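Local coordinates for protein esterase A (PDB 5GKV) that probably hydrolyses ester bonds as a serine hydrolase of the beta-lactamase and penicillin-binding protein family, at residues Q103-V108 with G179-R184; E123-H128 with G175-E180; S133-E138 with D148-K153; P159-G164 with G168-T173; A239-P244 with D309-Y314. All blocks are in the same frame, centred on the assembly; numbering follows the deposited sequence.

Contact 1. Residues Q103-V108 with G179-R184; sequences QAVADV and GEIFRR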
# COMPACT_ATOMS: atom_id res chain seq x y z
N GLN A 103 -15.66 -10.22 -12.87
CA GLN A 103 -16.96 -9.58 -12.86
C GLN A 103 -16.83 -8.12 -13.27
O GLN A 103 -15.90 -7.43 -12.86
CB GLN A 103 -17.56 -9.69 -11.46
CG GLN A 103 -18.94 -9.13 -11.26
CD GLN A 103 -19.45 -9.48 -9.88
OE1 GLN A 103 -18.74 -10.11 -9.08
NE2 GLN A 103 -20.68 -9.08 -9.58
N ALA A 104 -17.77 -7.65 -14.10
CA ALA A 104 -17.80 -6.24 -14.48
C ALA A 104 -18.04 -5.36 -13.26
O ALA A 104 -18.96 -5.61 -12.46
CB ALA A 104 -18.89 -5.99 -15.53
N VAL A 105 -17.22 -4.31 -13.13
CA VAL A 105 -17.44 -3.33 -12.07
C VAL A 105 -18.88 -2.83 -12.11
O VAL A 105 -19.53 -2.68 -11.07
CB VAL A 105 -16.44 -2.17 -12.19
CG1 VAL A 105 -16.75 -1.09 -11.16
CG2 VAL A 105 -15.01 -2.67 -11.99
N ALA A 106 -19.39 -2.59 -13.32
CA ALA A 106 -20.74 -2.07 -13.46
C ALA A 106 -21.78 -2.99 -12.85
O ALA A 106 -22.87 -2.52 -12.49
CB ALA A 106 -21.04 -1.81 -14.95
N ASP A 107 -21.48 -4.29 -12.73
CA ASP A 107 -22.44 -5.21 -12.14
C ASP A 107 -22.75 -4.86 -10.69
O ASP A 107 -23.90 -5.02 -10.25
CB ASP A 107 -21.94 -6.65 -12.25
CG ASP A 107 -23.08 -7.65 -12.11
OD1 ASP A 107 -22.92 -8.61 -11.32
OD2 ASP A 107 -24.13 -7.45 -12.76
N VAL A 108 -21.76 -4.38 -9.93
CA VAL A 108 -22.02 -3.99 -8.54
C VAL A 108 -22.12 -2.48 -8.37
O VAL A 108 -22.54 -2.02 -7.29
CB VAL A 108 -20.95 -4.57 -7.59
CG1 VAL A 108 -20.81 -6.08 -7.79
CG2 VAL A 108 -19.63 -3.87 -7.80
N GLY A 179 -12.41 0.98 -2.99
CA GLY A 179 -13.24 1.21 -1.81
C GLY A 179 -14.72 1.14 -2.13
O GLY A 179 -15.51 0.64 -1.33
N GLU A 180 -15.11 1.64 -3.30
CA GLU A 180 -16.53 1.71 -3.61
C GLU A 180 -17.06 0.35 -4.05
O GLU A 180 -18.18 -0.02 -3.71
CB GLU A 180 -16.78 2.79 -4.68
CG GLU A 180 -18.23 2.98 -5.09
CD GLU A 180 -19.12 3.52 -3.98
OE1 GLU A 180 -18.62 3.78 -2.87
OE2 GLU A 180 -20.34 3.67 -4.23
N ILE A 181 -16.25 -0.41 -4.79
CA ILE A 181 -16.59 -1.81 -5.07
C ILE A 181 -16.79 -2.56 -3.76
O ILE A 181 -17.81 -3.24 -3.56
CB ILE A 181 -15.49 -2.46 -5.93
CG1 ILE A 181 -15.42 -1.82 -7.33
CG2 ILE A 181 -15.72 -3.98 -6.03
CD1 ILE A 181 -14.19 -2.26 -8.10
N PHE A 182 -15.84 -2.40 -2.83
CA PHE A 182 -15.95 -3.06 -1.53
C PHE A 182 -17.23 -2.65 -0.80
O PHE A 182 -17.98 -3.51 -0.31
CB PHE A 182 -14.73 -2.72 -0.65
CG PHE A 182 -14.74 -3.45 0.66
CD1 PHE A 182 -15.36 -2.91 1.77
CD2 PHE A 182 -14.13 -4.69 0.77
CE1 PHE A 182 -15.38 -3.60 2.97
CE2 PHE A 182 -14.15 -5.38 1.95
CZ PHE A 182 -14.78 -4.84 3.05
N ARG A 183 -17.47 -1.34 -0.69
CA ARG A 183 -18.62 -0.83 0.06
C ARG A 183 -19.94 -1.37 -0.50
O ARG A 183 -20.81 -1.82 0.25
CB ARG A 183 -18.61 0.70 0.04
CG ARG A 183 -19.53 1.39 1.05
CD ARG A 183 -19.56 2.92 0.85
NE ARG A 183 -20.16 3.30 -0.44
CZ ARG A 183 -21.42 3.04 -0.79
NH1 ARG A 183 -22.23 2.40 0.04
NH2 ARG A 183 -21.87 3.42 -1.99
N ARG A 184 -20.09 -1.35 -1.83
CA ARG A 184 -21.33 -1.83 -2.43
C ARG A 184 -21.53 -3.33 -2.24
O ARG A 184 -22.67 -3.79 -2.17
CB ARG A 184 -21.34 -1.48 -3.91
CG ARG A 184 -21.20 0.00 -4.12
CD ARG A 184 -22.12 0.52 -5.15
NE ARG A 184 -21.91 1.95 -5.35
CZ ARG A 184 -22.67 2.70 -6.14
NH1 ARG A 184 -23.68 2.14 -6.79
NH2 ARG A 184 -22.41 4.00 -6.28
O HOH W 1 -25.35 -0.58 -6.20
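The aliphatic arm of R184 lies against the backbone carbonyl of V108, joining the short helix 105-108 to helix 173-186 in the helical region of this beta-lactamase-type fold. R184 CB passes V108 O at 3.6 Å. CG is turned beside its own backbone N (chi1 -58°), and the bend that follows at chi2 brings CD to 3.3 Å from V108 O. Beyond CD the chain runs on extended, and NE and NH2 grip E180 of the same helix side-on, both bonding to OE2. The NE bond, 2.6 Å to E180 OE2, reaches that oxygen from above the carboxylate plane, whereas the bond from NH2 uses the anti lone pair. R183 holds the same carboxylate through NE and NH2, one nitrogen to each oxygen, so OE2 accepts three bonds; E180 OE1 also takes one from W147 NE1. This network of charges fixes the rotation of the R184 guanidinium. Its remaining tip, NH1, forms a salt bridge with E111 and donates to a water at 3.2 Å, which in turn gives a weak bond to V108 O. The rest of the contact is apolar. V108 CG2 lies 4.3 Å from I181 CG2. The V105 and I181 side chains cross at about a right angle, with V105 CG2 4.0 Å from I181 CD1.

Contact 2. Residues E123-H128 with G175-E180; sequences EQALSH and GYLAGE
L126 and A178 meet through two methyl groups, L126 CD2 and A178 CB, which stand 3.7 Å apart. Neither CB is aimed straight at the opposing helix. L126 makes up the difference with its longer side chain: CG lies beside the backbone N (chi1 -66°), one branch runs on away from the main chain, and the other, CD2, is set against the alanine methyl. The second pair is oriented differently, because both A125 and L177 direct CB at the partner segment. They meet more loosely, with A125 CB 4.5 Å from L177 CD1. With alanine on one side of each pair, the backbones come close, and the CA atoms of L126 and A178 are 6.9 Å apart. This is buried helix-to-helix packing in the helical region of the beta-lactamase fold, between the end of helix 122-126 and the first half of helix 173-186. The shorter helix stops directly after the contact in a Schellman motif, in which H128, at positive phi (66°), is the C-prime residue. Its N donates to A125 O at 3.3 Å, and the N of Q129 returns to Q124 O. S127 adds a side-chain bond at this end, its OG donating to E123 O at 2.7 Å. Past the turn, H128 ND1 accepts from the backbone N of H170, and its ring meets those of Y169 and W318.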
# COMPACT_ATOMS: atom_id res chain seq x y z
N GLU A 123 -10.70 -7.02 -11.67
CA GLU A 123 -9.25 -7.19 -11.69
C GLU A 123 -8.58 -6.20 -12.66
O GLU A 123 -7.44 -5.80 -12.43
CB GLU A 123 -8.88 -8.63 -12.03
CG GLU A 123 -9.30 -9.09 -13.44
CD GLU A 123 -9.26 -10.60 -13.60
OE1 GLU A 123 -8.55 -11.27 -12.81
OE2 GLU A 123 -9.94 -11.11 -14.51
N GLN A 124 -9.29 -5.77 -13.71
CA GLN A 124 -8.74 -4.74 -14.59
C GLN A 124 -8.58 -3.42 -13.84
O GLN A 124 -7.55 -2.74 -13.97
CB GLN A 124 -9.64 -4.56 -15.83
CG GLN A 124 -9.41 -5.66 -16.86
CD GLN A 124 -10.55 -5.80 -17.87
OE1 GLN A 124 -11.46 -4.99 -17.91
NE2 GLN A 124 -10.48 -6.85 -18.68
N ALA A 125 -9.59 -3.06 -13.03
CA ALA A 125 -9.52 -1.84 -12.23
C ALA A 125 -8.38 -1.89 -11.23
O ALA A 125 -7.66 -0.91 -11.04
CB ALA A 125 -10.84 -1.62 -11.48
N LEU A 126 -8.22 -3.03 -10.56
CA LEU A 126 -7.23 -3.14 -9.49
C LEU A 126 -5.81 -3.26 -10.01
O LEU A 126 -4.88 -2.99 -9.26
CB LEU A 126 -7.55 -4.32 -8.57
CG LEU A 126 -8.85 -4.18 -7.77
CD1 LEU A 126 -9.06 -5.44 -6.93
CD2 LEU A 126 -8.80 -2.94 -6.88
N SER A 127 -5.63 -3.61 -11.29
CA SER A 127 -4.31 -3.65 -11.89
C SER A 127 -4.02 -2.41 -12.76
O SER A 127 -3.12 -2.45 -13.60
CB SER A 127 -4.12 -4.94 -12.69
OG SER A 127 -5.13 -5.09 -13.69
N HIS A 128 -4.75 -1.32 -12.54
CA HIS A 128 -4.45 -0.01 -13.11
C HIS A 128 -4.62 -0.01 -14.62
O HIS A 128 -3.92 0.71 -15.34
CB HIS A 128 -3.04 0.45 -12.68
CG HIS A 128 -2.86 0.42 -11.19
ND1 HIS A 128 -3.33 1.42 -10.36
CD2 HIS A 128 -2.37 -0.54 -10.36
CE1 HIS A 128 -3.10 1.10 -9.10
NE2 HIS A 128 -2.51 -0.08 -9.07
N GLY A 175 -7.98 4.07 -4.69
CA GLY A 175 -8.60 3.83 -3.40
C GLY A 175 -10.10 4.00 -3.44
O GLY A 175 -10.83 3.32 -2.71
N TYR A 176 -10.59 4.89 -4.31
CA TYR A 176 -12.02 5.07 -4.47
C TYR A 176 -12.62 3.97 -5.34
O TYR A 176 -13.73 3.51 -5.06
CB TYR A 176 -12.30 6.46 -5.06
CG TYR A 176 -11.79 7.57 -4.16
CD1 TYR A 176 -10.45 7.99 -4.22
CD2 TYR A 176 -12.64 8.20 -3.24
CE1 TYR A 176 -9.98 9.00 -3.40
CE2 TYR A 176 -12.18 9.22 -2.42
CZ TYR A 176 -10.85 9.62 -2.50
OH TYR A 176 -10.36 10.63 -1.69
N LEU A 177 -11.88 3.52 -6.36
CA LEU A 177 -12.35 2.38 -7.15
C LEU A 177 -12.48 1.13 -6.28
O LEU A 177 -13.55 0.51 -6.22
CB LEU A 177 -11.40 2.12 -8.32
CG LEU A 177 -11.27 3.21 -9.38
CD1 LEU A 177 -10.35 2.74 -10.52
CD2 LEU A 177 -12.64 3.61 -9.90
N ALA A 178 -11.39 0.74 -5.61
CA ALA A 178 -11.41 -0.41 -4.72
C ALA A 178 -12.41 -0.21 -3.58
O ALA A 178 -13.16 -1.13 -3.24
CB ALA A 178 -10.01 -0.68 -4.16
N GLY A 179 -12.41 0.98 -2.99
CA GLY A 179 -13.24 1.21 -1.81
C GLY A 179 -14.72 1.14 -2.13
O GLY A 179 -15.51 0.64 -1.33
N GLU A 180 -15.11 1.64 -3.30
CA GLU A 180 -16.53 1.71 -3.61
C GLU A 180 -17.06 0.35 -4.05
O GLU A 180 -18.18 -0.02 -3.71
CB GLU A 180 -16.78 2.79 -4.68
CG GLU A 180 -18.23 2.98 -5.09
CD GLU A 180 -19.12 3.52 -3.98
OE1 GLU A 180 -18.62 3.78 -2.87
OE2 GLU A 180 -20.34 3.67 -4.23

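Contact 3. Residues S133-E138 with D148-K153; sequences SGFPDE and DATCAK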
# COMPACT_ATOMS: atom_id res chain seq x y z
N SER A 133 -6.36 7.10 -14.19
CA SER A 133 -5.18 7.34 -13.36
C SER A 133 -5.29 8.64 -12.56
O SER A 133 -4.78 8.74 -11.44
CB SER A 133 -3.93 7.35 -14.24
OG SER A 133 -3.87 6.16 -15.01
N GLY A 134 -5.95 9.64 -13.13
CA GLY A 134 -6.27 10.88 -12.44
C GLY A 134 -7.33 11.59 -13.25
O GLY A 134 -7.72 11.14 -14.33
N PHE A 135 -7.83 12.68 -12.69
CA PHE A 135 -8.78 13.52 -13.42
C PHE A 135 -8.01 14.47 -14.35
O PHE A 135 -7.22 15.28 -13.86
CB PHE A 135 -9.65 14.31 -12.45
CG PHE A 135 -10.46 13.44 -11.50
CD1 PHE A 135 -11.39 12.52 -11.98
CD2 PHE A 135 -10.32 13.57 -10.12
CE1 PHE A 135 -12.15 11.73 -11.10
CE2 PHE A 135 -11.07 12.79 -9.23
CZ PHE A 135 -11.98 11.88 -9.72
N PRO A 136 -8.21 14.40 -15.67
CA PRO A 136 -7.50 15.33 -16.57
C PRO A 136 -8.09 16.73 -16.59
O PRO A 136 -7.38 17.68 -16.93
CB PRO A 136 -7.63 14.66 -17.94
CG PRO A 136 -8.96 13.99 -17.87
CD PRO A 136 -9.09 13.48 -16.42
N ASP A 137 -9.35 16.88 -16.22
CA ASP A 137 -10.10 18.12 -16.33
C ASP A 137 -10.14 18.87 -15.00
O ASP A 137 -10.00 18.28 -13.93
CB ASP A 137 -11.52 17.83 -16.80
CG ASP A 137 -12.28 16.94 -15.80
OD1 ASP A 137 -11.76 15.85 -15.46
OD2 ASP A 137 -13.36 17.37 -15.33
N GLU A 138 -10.36 20.18 -15.10
CA GLU A 138 -10.37 21.06 -13.93
C GLU A 138 -11.22 20.48 -12.81
O GLU A 138 -12.37 20.08 -13.02
CB GLU A 138 -10.87 22.45 -14.33
CG GLU A 138 -11.08 23.40 -13.16
CD GLU A 138 -9.82 24.17 -12.80
OE1 GLU A 138 -8.92 24.27 -13.66
OE2 GLU A 138 -9.74 24.67 -11.65
N ASP A 148 -18.56 10.48 -2.10
CA ASP A 148 -19.57 10.30 -3.15
C ASP A 148 -19.26 11.14 -4.38
O ASP A 148 -19.46 10.68 -5.51
CB ASP A 148 -20.96 10.63 -2.61
CG ASP A 148 -21.55 9.49 -1.77
OD1 ASP A 148 -20.97 8.39 -1.75
OD2 ASP A 148 -22.61 9.70 -1.13
N ALA A 149 -18.77 12.36 -4.19
CA ALA A 149 -18.46 13.19 -5.36
C ALA A 149 -17.28 12.62 -6.14
O ALA A 149 -17.28 12.64 -7.38
CB ALA A 149 -18.20 14.63 -4.96
N THR A 150 -16.27 12.08 -5.44
CA THR A 150 -15.13 11.49 -6.15
C THR A 150 -15.57 10.27 -6.96
O THR A 150 -15.26 10.15 -8.15
CB THR A 150 -14.02 11.12 -5.15
OG1 THR A 150 -13.58 12.29 -4.46
CG2 THR A 150 -12.82 10.49 -5.88
N CYS A 151 -16.33 9.35 -6.33
CA CYS A 151 -16.79 8.16 -7.04
C CYS A 151 -17.69 8.53 -8.21
O CYS A 151 -17.64 7.89 -9.27
CB CYS A 151 -17.52 7.20 -6.10
SG CYS A 151 -16.48 6.48 -4.79
N ALA A 152 -18.54 9.54 -8.04
CA ALA A 152 -19.41 9.95 -9.14
C ALA A 152 -18.58 10.45 -10.32
O ALA A 152 -18.88 10.13 -11.47
CB ALA A 152 -20.39 11.02 -8.66
N LYS A 153 -17.52 11.21 -10.04
CA LYS A 153 -16.68 11.73 -11.12
C LYS A 153 -15.94 10.60 -11.83
O LYS A 153 -15.82 10.61 -13.06
CB LYS A 153 -15.71 12.77 -10.57
CG LYS A 153 -15.01 13.58 -11.67
CD LYS A 153 -14.20 14.72 -11.08
CE LYS A 153 -13.37 15.41 -12.15
NZ LYS A 153 -14.19 15.95 -13.25
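K153 NZ donates to D137 OD2 at 2.7 Å, forming a salt bridge that ties helix 147-156 to the loop before it. The proton donor arrives on the syn side of the carboxylate, where the other oxygen, D137 OD1, lies 3.3 Å from NZ. Two torsions bring the charges together: D137 CG sits between its own backbone N and carbonyl carbon (chi1 61°), and the lysine is extended until its final bond, where chi4 of 59° turns NZ toward the acid. Before that bend the lysine lies over one face of the F135 ring. Its CD is centred above the ring in a CH-pi contact, 3.6 Å from the F135 centroid and 13° off the normal, while K153 CG comes within 3.5 Å of F135 CE1. At the ring's edge, F135 CZ approaches T150 O at 4.0 Å. Several loop polar groups have partners elsewhere in the fold. F135 O accepts from W245 NE1, D137 O is bonded to the hydroxyl of T139, and S133 OG is paired with G168 O. On the helix, K153 N donates to A149 O, and T150 OG1 makes a weak bond to D146 O. One lysine thus combines a CH-pi contact with a salt bridge, joining the 133-138 loop to helix 147-156 of the beta-lactamase-type domain.

Contact 4. Residues P159-G164 with G168-T173; sequences PLFPIG and GYHPVT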
# COMPACT_ATOMS: atom_id res chain seq x y z
N PRO A 159 -12.06 6.70 -20.07
CA PRO A 159 -10.69 6.22 -19.82
C PRO A 159 -9.66 6.96 -20.65
O PRO A 159 -9.89 7.30 -21.82
CB PRO A 159 -10.75 4.74 -20.22
CG PRO A 159 -12.20 4.38 -20.21
CD PRO A 159 -12.97 5.62 -20.50
N LEU A 160 -8.48 7.14 -20.06
CA LEU A 160 -7.37 7.83 -20.71
C LEU A 160 -6.54 6.93 -21.61
O LEU A 160 -5.66 7.44 -22.31
CB LEU A 160 -6.46 8.45 -19.64
CG LEU A 160 -7.06 9.57 -18.80
CD1 LEU A 160 -6.30 9.69 -17.47
CD2 LEU A 160 -7.00 10.88 -19.57
N PHE A 161 -6.76 5.62 -21.59
CA PHE A 161 -6.00 4.67 -22.39
C PHE A 161 -6.74 3.33 -22.40
O PHE A 161 -7.65 3.11 -21.58
CB PHE A 161 -4.55 4.51 -21.86
CG PHE A 161 -4.45 4.22 -20.38
CD1 PHE A 161 -4.52 2.91 -19.90
CD2 PHE A 161 -4.26 5.26 -19.47
CE1 PHE A 161 -4.41 2.64 -18.51
CE2 PHE A 161 -4.14 5.01 -18.09
CZ PHE A 161 -4.22 3.70 -17.61
N PRO A 162 -6.41 2.44 -23.33
CA PRO A 162 -7.22 1.23 -23.51
C PRO A 162 -6.91 0.17 -22.47
O PRO A 162 -5.79 0.09 -21.93
CB PRO A 162 -6.82 0.73 -24.91
CG PRO A 162 -6.10 1.85 -25.55
CD PRO A 162 -5.47 2.63 -24.45
N ILE A 163 -7.93 -0.64 -22.18
CA ILE A 163 -7.73 -1.86 -21.41
C ILE A 163 -6.71 -2.75 -22.12
O ILE A 163 -6.72 -2.86 -23.36
CB ILE A 163 -9.07 -2.62 -21.24
CG1 ILE A 163 -10.08 -1.82 -20.41
CG2 ILE A 163 -8.80 -3.99 -20.63
CD1 ILE A 163 -9.80 -1.86 -18.89
N GLY A 164 -5.84 -3.38 -21.33
CA GLY A 164 -4.89 -4.35 -21.87
C GLY A 164 -3.84 -3.77 -22.78
O GLY A 164 -3.32 -4.47 -23.66
N GLY A 168 -1.42 2.02 -16.11
CA GLY A 168 -1.14 3.41 -15.80
C GLY A 168 -1.53 3.68 -14.36
O GLY A 168 -2.70 3.97 -14.06
N TYR A 169 -0.56 3.56 -13.48
CA TYR A 169 -0.79 3.58 -12.04
C TYR A 169 -1.72 4.71 -11.62
O TYR A 169 -1.55 5.86 -12.03
CB TYR A 169 0.56 3.71 -11.34
CG TYR A 169 0.49 3.76 -9.83
CD1 TYR A 169 0.10 2.65 -9.10
CD2 TYR A 169 0.89 4.90 -9.14
CE1 TYR A 169 0.07 2.68 -7.69
CE2 TYR A 169 0.88 4.94 -7.75
CZ TYR A 169 0.46 3.84 -7.04
OH TYR A 169 0.46 3.89 -5.67
N HIS A 170 -2.75 4.36 -10.83
CA HIS A 170 -3.75 5.27 -10.28
C HIS A 170 -3.36 5.62 -8.84
O HIS A 170 -3.78 4.91 -7.92
CB HIS A 170 -5.13 4.61 -10.25
CG HIS A 170 -5.71 4.26 -11.59
ND1 HIS A 170 -4.97 3.76 -12.64
CD2 HIS A 170 -7.00 4.29 -12.03
CE1 HIS A 170 -5.76 3.53 -13.67
NE2 HIS A 170 -7.00 3.83 -13.32
N PRO A 171 -2.59 6.69 -8.59
CA PRO A 171 -2.06 6.87 -7.22
C PRO A 171 -3.12 7.21 -6.18
O PRO A 171 -2.98 6.80 -5.02
CB PRO A 171 -1.04 8.01 -7.38
CG PRO A 171 -1.49 8.76 -8.59
CD PRO A 171 -2.09 7.72 -9.51
N VAL A 172 -4.17 7.94 -6.53
CA VAL A 172 -5.23 8.32 -5.60
C VAL A 172 -6.55 7.64 -5.94
O VAL A 172 -7.23 7.09 -5.07
CB VAL A 172 -5.38 9.85 -5.53
CG1 VAL A 172 -6.38 10.23 -4.44
CG2 VAL A 172 -4.02 10.53 -5.32
N THR A 173 -6.93 7.67 -7.22
CA THR A 173 -8.24 7.19 -7.64
C THR A 173 -8.45 5.71 -7.33
O THR A 173 -9.59 5.28 -7.12
CB THR A 173 -8.44 7.44 -9.13
OG1 THR A 173 -7.37 6.83 -9.86
CG2 THR A 173 -8.44 8.95 -9.41
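The F161 ring lies against the backbone of G168, its CZ 3.6 Å from G168 CA and equally near the glycine N. The glycine belongs to the loop that leads into helix 173-186 and carries Y169, probably the counterpart of the active-site tyrosine of the serine beta-lactamase and penicillin-binding protein fold: its OH is hydrogen-bonded to K83 NZ, and its side chain touches S80, two residues spaced as in the S-x-x-K motif of that family. Because G168 has no side chain, the phenyl ring can come right up to its CA. F161 CG is placed between its backbone N and carbonyl carbon (chi1 51°), which points the ring inward from a loop whose other residues mostly lie at the surface. H170 is the second partner, with its CE1 4.2 Å from F161 CZ. The imidazole is steered by its own segment: H170 ND1 donates to G168 O at 2.7 Å, but the N-H...O angle of 127° makes this a weak bond. S133, from the loop after helix 122-126, packs on both F161 and H170. The backbone is held as well, since the carbonyl of H128 is hydrogen-bonded to G168 N; F161 and H128 therefore both contact the main chain at G168, the residue before Y169. The CB of Y169 is directed away from the 159-164 segment, and P171 N sits 3.9 Å above the plane of the Y169 ring, offset toward its rim.

Contact 5. Residues A239-P244 with D309-Y314; sequences AAFFKP and DLVLPY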
# COMPACT_ATOMS: atom_id res chain seq x y z
N ALA A 239 -2.36 13.71 -15.38
CA ALA A 239 -3.54 13.72 -14.53
C ALA A 239 -3.24 13.12 -13.16
O ALA A 239 -3.76 13.60 -12.14
CB ALA A 239 -4.69 12.98 -15.22
N ALA A 240 -2.40 12.08 -13.11
CA ALA A 240 -2.18 11.37 -11.85
C ALA A 240 -1.42 12.22 -10.85
O ALA A 240 -1.72 12.20 -9.65
CB ALA A 240 -1.42 10.06 -12.09
N PHE A 241 -0.42 12.97 -11.32
CA PHE A 241 0.53 13.59 -10.39
C PHE A 241 0.72 15.09 -10.55
O PHE A 241 1.15 15.73 -9.58
CB PHE A 241 1.90 12.91 -10.51
CG PHE A 241 2.01 11.61 -9.75
CD1 PHE A 241 2.03 11.60 -8.36
CD2 PHE A 241 2.07 10.39 -10.41
CE1 PHE A 241 2.12 10.41 -7.66
CE2 PHE A 241 2.16 9.20 -9.71
CZ PHE A 241 2.19 9.22 -8.33
N PHE A 242 0.39 15.69 -11.69
CA PHE A 242 0.88 17.04 -11.97
C PHE A 242 -0.22 18.08 -12.08
O PHE A 242 0.03 19.19 -12.56
CB PHE A 242 1.74 17.01 -13.23
CG PHE A 242 3.01 16.23 -13.06
CD1 PHE A 242 4.08 16.76 -12.36
CD2 PHE A 242 3.14 14.96 -13.61
CE1 PHE A 242 5.25 16.05 -12.19
CE2 PHE A 242 4.32 14.24 -13.45
CZ PHE A 242 5.37 14.78 -12.74
N LYS A 243 -1.42 17.77 -11.62
CA LYS A 243 -2.48 18.77 -11.60
C LYS A 243 -2.57 19.39 -10.22
O LYS A 243 -2.14 18.79 -9.23
CB LYS A 243 -3.82 18.14 -11.98
CG LYS A 243 -3.86 17.54 -13.37
CD LYS A 243 -3.56 18.61 -14.41
CE LYS A 243 -3.79 18.10 -15.83
NZ LYS A 243 -3.51 19.18 -16.82
N PRO A 244 -3.12 20.60 -10.11
CA PRO A 244 -3.35 21.19 -8.78
C PRO A 244 -4.26 20.33 -7.91
O PRO A 244 -4.19 20.43 -6.67
CB PRO A 244 -4.01 22.54 -9.09
CG PRO A 244 -3.60 22.85 -10.49
CD PRO A 244 -3.50 21.52 -11.20
N ASP A 309 4.99 0.88 -17.11
CA ASP A 309 3.80 1.57 -16.64
C ASP A 309 3.76 2.98 -17.21
O ASP A 309 4.80 3.64 -17.35
CB ASP A 309 3.79 1.61 -15.11
CG ASP A 309 2.44 2.01 -14.54
OD1 ASP A 309 1.63 1.11 -14.26
OD2 ASP A 309 2.21 3.22 -14.35
N LEU A 310 2.56 3.44 -17.55
CA LEU A 310 2.42 4.77 -18.14
C LEU A 310 2.67 5.88 -17.15
O LEU A 310 2.94 7.02 -17.56
CB LEU A 310 1.02 4.93 -18.75
CG LEU A 310 0.64 3.94 -19.85
CD1 LEU A 310 -0.86 4.02 -20.18
CD2 LEU A 310 1.51 4.24 -21.08
N VAL A 311 2.60 5.59 -15.85
CA VAL A 311 2.68 6.60 -14.80
C VAL A 311 3.93 6.41 -13.93
O VAL A 311 4.73 7.34 -13.77
CB VAL A 311 1.40 6.61 -13.93
CG1 VAL A 311 1.52 7.60 -12.79
CG2 VAL A 311 0.17 6.93 -14.79
N LEU A 312 4.11 5.23 -13.38
CA LEU A 312 5.33 4.95 -12.64
C LEU A 312 6.44 4.58 -13.61
O LEU A 312 6.22 3.77 -14.52
CB LEU A 312 5.12 3.83 -11.62
CG LEU A 312 4.08 4.14 -10.53
CD1 LEU A 312 3.85 2.94 -9.61
CD2 LEU A 312 4.48 5.35 -9.70
N PRO A 313 7.61 5.18 -13.49
CA PRO A 313 8.67 4.98 -14.49
C PRO A 313 9.44 3.68 -14.29
O PRO A 313 10.66 3.67 -14.04
CB PRO A 313 9.55 6.23 -14.29
CG PRO A 313 9.38 6.58 -12.84
CD PRO A 313 7.94 6.23 -12.51
N TYR A 314 8.73 2.56 -14.42
CA TYR A 314 9.26 1.23 -14.16
C TYR A 314 8.52 0.20 -14.99
O TYR A 314 7.35 0.40 -15.35
CB TYR A 314 9.11 0.80 -12.68
CG TYR A 314 9.76 1.71 -11.66
CD1 TYR A 314 11.02 1.42 -11.13
CD2 TYR A 314 9.09 2.83 -11.18
CE1 TYR A 314 11.60 2.25 -10.17
CE2 TYR A 314 9.66 3.65 -10.23
CZ TYR A 314 10.91 3.36 -9.73
OH TYR A 314 11.46 4.20 -8.78
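An Asx turn headed by D309 presents V311 to the last turn of helix 235-241, where A240 and F241 receive it. V311 CG1 does most of the touching. Anti to the backbone N (chi1 177°), V311 CG1 reaches both helix residues, 3.9 Å from A240 CB and 3.5 Å from F241 CE2. It meets the phenyl ring at the edge, in the ring plane, with F241 CD2 slightly farther away. L312 adds a looser apolar touch, its CD2 4.5 Å from F241 CE2. F241 also packs on F230 and P171, and A240 on P171; the contact is buried. Two bonds to D309 help to fix the backbone at V311. D309 OD2 accepts from V311 N at 2.8 Å, closing the Asx turn, and from L312 N as well, which makes the wider Asx motif. The two N-H groups approach from opposite faces of the carboxylate plane, both on the anti side. OD2 further accepts from Y169 N, while OD1 is bonded to S167 OG, so the one acid joins this loop to the segment around the probable active-site tyrosine. After L312 the chain folds through an inverse gamma turn centred on P313, with Y314 N donating to L312 O at 2.8 Å. The loop is closed by D309 N, which donates to Y314 O at 3.0 Å.

From the N terminus, contact 1 opens at 103-108 and contact 2 at 123-128; both close on helix 173-186, where they share G179 and E180. Within these two long loops, contact 3 closes a short one between 133-138 and helix 147-156, and contact 4 then closes a shorter one between 159-164 and 168-173. Contacts 3 and 4 follow in series without crossing. Contact 5 begins after all of these have closed and ties helix 235-241 to the loop before strand 315-318. H128 and S133 connect contacts 2 and 3 to the Y169 segment of contact 4, whose Y169 and P171 touch contact 5, linking the helical region to the later part of the chain.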